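Local coordinates for secreted protein (Streptomyces lividans TK24, PDB 5LXZ) that is a secreted copper metalloradical enzyme of family AA5, related to galactose oxidase, and probably oxidises a carbohydrate substrate, at residues Leu113-Asn118 with Asp266-Leu271. The protein carries 1 engineered substitution. Numbering follows the deposited sequence.
Sequences LMVVHN and DDIGQL
Q270 reaches from a loop of the Kelch propeller to V115 and H117 on strand 111-118 of the GlxA beta barrel domain; here two domains meet through a few side chains of one loop. From CB its CG lies anti to the carbonyl carbon, and the extended chain carries CD and the amide across to the strand. There Q270 OE1 comes within 4.1 Å of V115 CG1 and lies 4.0 Å from both H117 CE1 and H117 NE2, oblique to the ring and too far for a hydrogen bond. Q270 NE2 turns back and donates a hydrogen bond to the syn lone pair of D266 OD2 at 2.7 Å, which fixes the amide's rotation. D266 OD1, meanwhile, takes the backbone N of I268, in an Asx turn, and of Q270 from opposite faces. H117 is itself tethered: ND1 donates to V115 O, which lies in the imidazole plane, and Y207 stacks with the ring. Replacing H117 by alanine removes the ring, and would probably open a gap beside the Q270 amide and leave Y207 without its stack. Beside the amide, I268 CD1 approaches V115 CG1 at 4.4 Å. Between the two segments cohesion thus rests on loose van der Waals contact, while R173 NH1 of strand 164-177 hydrogen-bonds I268 O.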
ATOM      1  N   LEU A 113     -20.907  11.066  -3.271  1.00 10.71           N
ATOM      2  CA  LEU A 113     -21.632  10.700  -4.485  1.00 11.92           C
ATOM      3  C   LEU A 113     -22.382   9.384  -4.356  1.00 11.63           C
ATOM      4  O   LEU A 113     -21.837   8.386  -3.895  1.00 12.29           O
ATOM      5  CB  LEU A 113     -20.734  10.692  -5.717  1.00 14.58           C
ATOM      6  CG  LEU A 113     -20.137  12.058  -6.041  1.00 16.13           C
ATOM      7  CD1 LEU A 113     -19.199  11.919  -7.220  1.00 17.43           C
ATOM      8  CD2 LEU A 113     -21.203  13.102  -6.315  1.00 17.69           C
ATOM      9  N   MET A 114     -23.660   9.425  -4.711  1.00 10.96           N
ATOM     10  CA  MET A 114     -24.469   8.234  -4.892  1.00 10.48           C
ATOM     11  C   MET A 114     -24.528   7.884  -6.363  1.00 10.98           C
ATOM     12  O   MET A 114     -24.837   8.758  -7.205  1.00 11.15           O
ATOM     13  CB  MET A 114     -25.885   8.537  -4.402  1.00 10.69           C
ATOM     14  CG  MET A 114     -26.866   7.381  -4.425  1.00 11.04           C
ATOM     15  SD  MET A 114     -26.463   6.092  -3.238  1.00 10.38           S
ATOM     16  CE  MET A 114     -26.522   6.972  -1.688  1.00 10.14           C
ATOM     17  N   VAL A 115     -24.229   6.633  -6.702  1.00 10.30           N
ATOM     18  CA  VAL A 115     -24.369   6.169  -8.084  1.00 10.40           C
ATOM     19  C   VAL A 115     -25.710   5.492  -8.158  1.00 11.02           C
ATOM     20  O   VAL A 115     -25.895   4.411  -7.630  1.00 10.75           O
ATOM     21  CB  VAL A 115     -23.251   5.227  -8.498  1.00 11.26           C
ATOM     22  CG1 VAL A 115     -23.465   4.749  -9.944  1.00 11.40           C
ATOM     23  CG2 VAL A 115     -21.929   5.926  -8.305  1.00 12.25           C
ATOM     24  N   VAL A 116     -26.676   6.113  -8.834  1.00 11.21           N
ATOM     25  CA  VAL A 116     -27.991   5.524  -8.937  1.00 11.63           C
ATOM     26  C   VAL A 116     -27.999   4.618 -10.156  1.00 11.76           C
ATOM     27  O   VAL A 116     -27.527   5.015 -11.229  1.00 12.47           O
ATOM     28  CB  VAL A 116     -29.099   6.593  -9.029  1.00 11.83           C
ATOM     29  CG1 VAL A 116     -30.479   5.955  -9.020  1.00 12.73           C
ATOM     30  CG2 VAL A 116     -28.936   7.672  -7.949  1.00 12.11           C
ATOM     31  N   HIS A 117     -28.547   3.432  -9.966  1.00 11.39           N
ATOM     32  CA  HIS A 117     -28.658   2.379 -10.960  1.00 12.19           C
ATOM     33  C   HIS A 117     -30.101   2.283 -11.426  1.00 12.99           C
ATOM     34  O   HIS A 117     -30.989   2.295 -10.623  1.00 11.72           O
ATOM     35  CB  HIS A 117     -28.267   1.036 -10.360  1.00 12.69           C
ATOM     36  CG  HIS A 117     -26.808   0.854 -10.161  1.00 13.83           C
ATOM     37  ND1 HIS A 117     -26.068   1.681  -9.344  1.00 14.99           N
ATOM     38  CD2 HIS A 117     -25.949  -0.059 -10.650  1.00 14.95           C
ATOM     39  CE1 HIS A 117     -24.811   1.290  -9.352  1.00 14.48           C
ATOM     40  NE2 HIS A 117     -24.711   0.232 -10.119  1.00 16.47           N
ATOM     41  N   ASN A 118     -30.303   2.224 -12.749  1.00 12.99           N
ATOM     42  CA  ASN A 118     -31.625   1.996 -13.332  1.00 14.32           C
ATOM     43  C   ASN A 118     -31.536   0.743 -14.190  1.00 15.37           C
ATOM     44  O   ASN A 118     -30.861   0.749 -15.230  1.00 16.97           O
ATOM     45  CB  ASN A 118     -32.030   3.205 -14.150  1.00 14.02           C
ATOM     46  CG  ASN A 118     -33.349   3.002 -14.880  1.00 15.42           C
ATOM     47  OD1 ASN A 118     -34.144   2.120 -14.555  1.00 15.80           O
ATOM     48  ND2 ASN A 118     -33.601   3.869 -15.867  1.00 17.22           N
ATOM     49  N   ASP A 266     -13.005   2.207 -10.080  1.00 11.98           N
ATOM     50  CA  ASP A 266     -13.156   2.361 -11.506  1.00 13.90           C
ATOM     51  C   ASP A 266     -13.299   3.821 -11.956  1.00 14.50           C
ATOM     52  O   ASP A 266     -13.107   4.745 -11.198  1.00 13.44           O
ATOM     53  CB  ASP A 266     -14.308   1.464 -11.960  1.00 15.54           C
ATOM     54  CG  ASP A 266     -15.663   2.094 -11.790  1.00 18.53           C
ATOM     55  OD1 ASP A 266     -15.796   3.262 -11.334  1.00 17.38           O
ATOM     56  OD2 ASP A 266     -16.617   1.387 -12.165  1.00 22.51           O
ATOM     57  N   ASP A 267     -13.640   4.024 -13.231  1.00 15.54           N
ATOM     58  CA  ASP A 267     -13.539   5.350 -13.829  1.00 17.77           C
ATOM     59  C   ASP A 267     -14.655   6.294 -13.407  1.00 16.68           C
ATOM     60  O   ASP A 267     -14.590   7.471 -13.733  1.00 18.71           O
ATOM     61  CB  ASP A 267     -13.412   5.276 -15.352  1.00 20.34           C
ATOM     62  CG  ASP A 267     -14.668   4.789 -16.045  1.00 24.06           C
ATOM     63  OD1 ASP A 267     -15.719   4.521 -15.414  1.00 26.56           O
ATOM     64  OD2 ASP A 267     -14.562   4.676 -17.282  1.00 29.68           O
ATOM     65  N   ILE A 268     -15.647   5.792 -12.675  1.00 16.10           N
ATOM     66  CA  ILE A 268     -16.617   6.683 -12.017  1.00 17.27           C
ATOM     67  C   ILE A 268     -16.637   6.525 -10.508  1.00 16.23           C
ATOM     68  O   ILE A 268     -17.555   6.981  -9.842  1.00 17.57           O
ATOM     69  CB  ILE A 268     -18.020   6.588 -12.658  1.00 18.31           C
ATOM     70  CG1 ILE A 268     -18.610   5.196 -12.472  1.00 18.53           C
ATOM     71  CG2 ILE A 268     -17.941   6.995 -14.125  1.00 20.42           C
ATOM     72  CD1 ILE A 268     -20.087   5.127 -12.810  1.00 19.50           C
ATOM     73  N   GLY A 269     -15.588   5.949  -9.936  1.00 13.76           N
ATOM     74  CA  GLY A 269     -15.450   5.845  -8.502  1.00 13.84           C
ATOM     75  C   GLY A 269     -16.112   4.662  -7.820  1.00 14.80           C
ATOM     76  O   GLY A 269     -16.175   4.662  -6.609  1.00 17.44           O
ATOM     77  N   GLN A 270     -16.562   3.680  -8.601  1.00 14.97           N
ATOM     78  CA  GLN A 270     -17.167   2.439  -8.087  1.00 15.14           C
ATOM     79  C   GLN A 270     -16.009   1.437  -7.816  1.00 13.20           C
ATOM     80  O   GLN A 270     -15.087   1.400  -8.575  1.00 12.28           O
ATOM     81  CB  GLN A 270     -18.089   1.785  -9.135  1.00 17.78           C
ATOM     82  CG  GLN A 270     -19.108   2.668  -9.870  1.00 19.60           C
ATOM     83  CD  GLN A 270     -19.891   1.937 -11.002  1.00 21.03           C
ATOM     84  OE1 GLN A 270     -21.071   1.600 -10.816  1.00 23.09           O
ATOM     85  NE2 GLN A 270     -19.263   1.731 -12.170  1.00 22.51           N
ATOM     86  N   LEU A 271     -16.120   0.603  -6.805  1.00 12.71           N
ATOM     87  CA  LEU A 271     -15.129  -0.509  -6.616  1.00 12.19           C
ATOM     88  C   LEU A 271     -15.166  -1.435  -7.815  1.00 13.01           C
ATOM     89  O   LEU A 271     -16.238  -1.794  -8.307  1.00 15.36           O
ATOM     90  CB  LEU A 271     -15.406  -1.304  -5.353  1.00 12.41           C
ATOM     91  CG  LEU A 271     -14.250  -2.230  -4.937  1.00 13.42           C
ATOM     92  CD1 LEU A 271     -13.119  -1.513  -4.227  1.00 14.25           C
ATOM     93  CD2 LEU A 271     -14.773  -3.316  -4.039  1.00 14.19           C
TER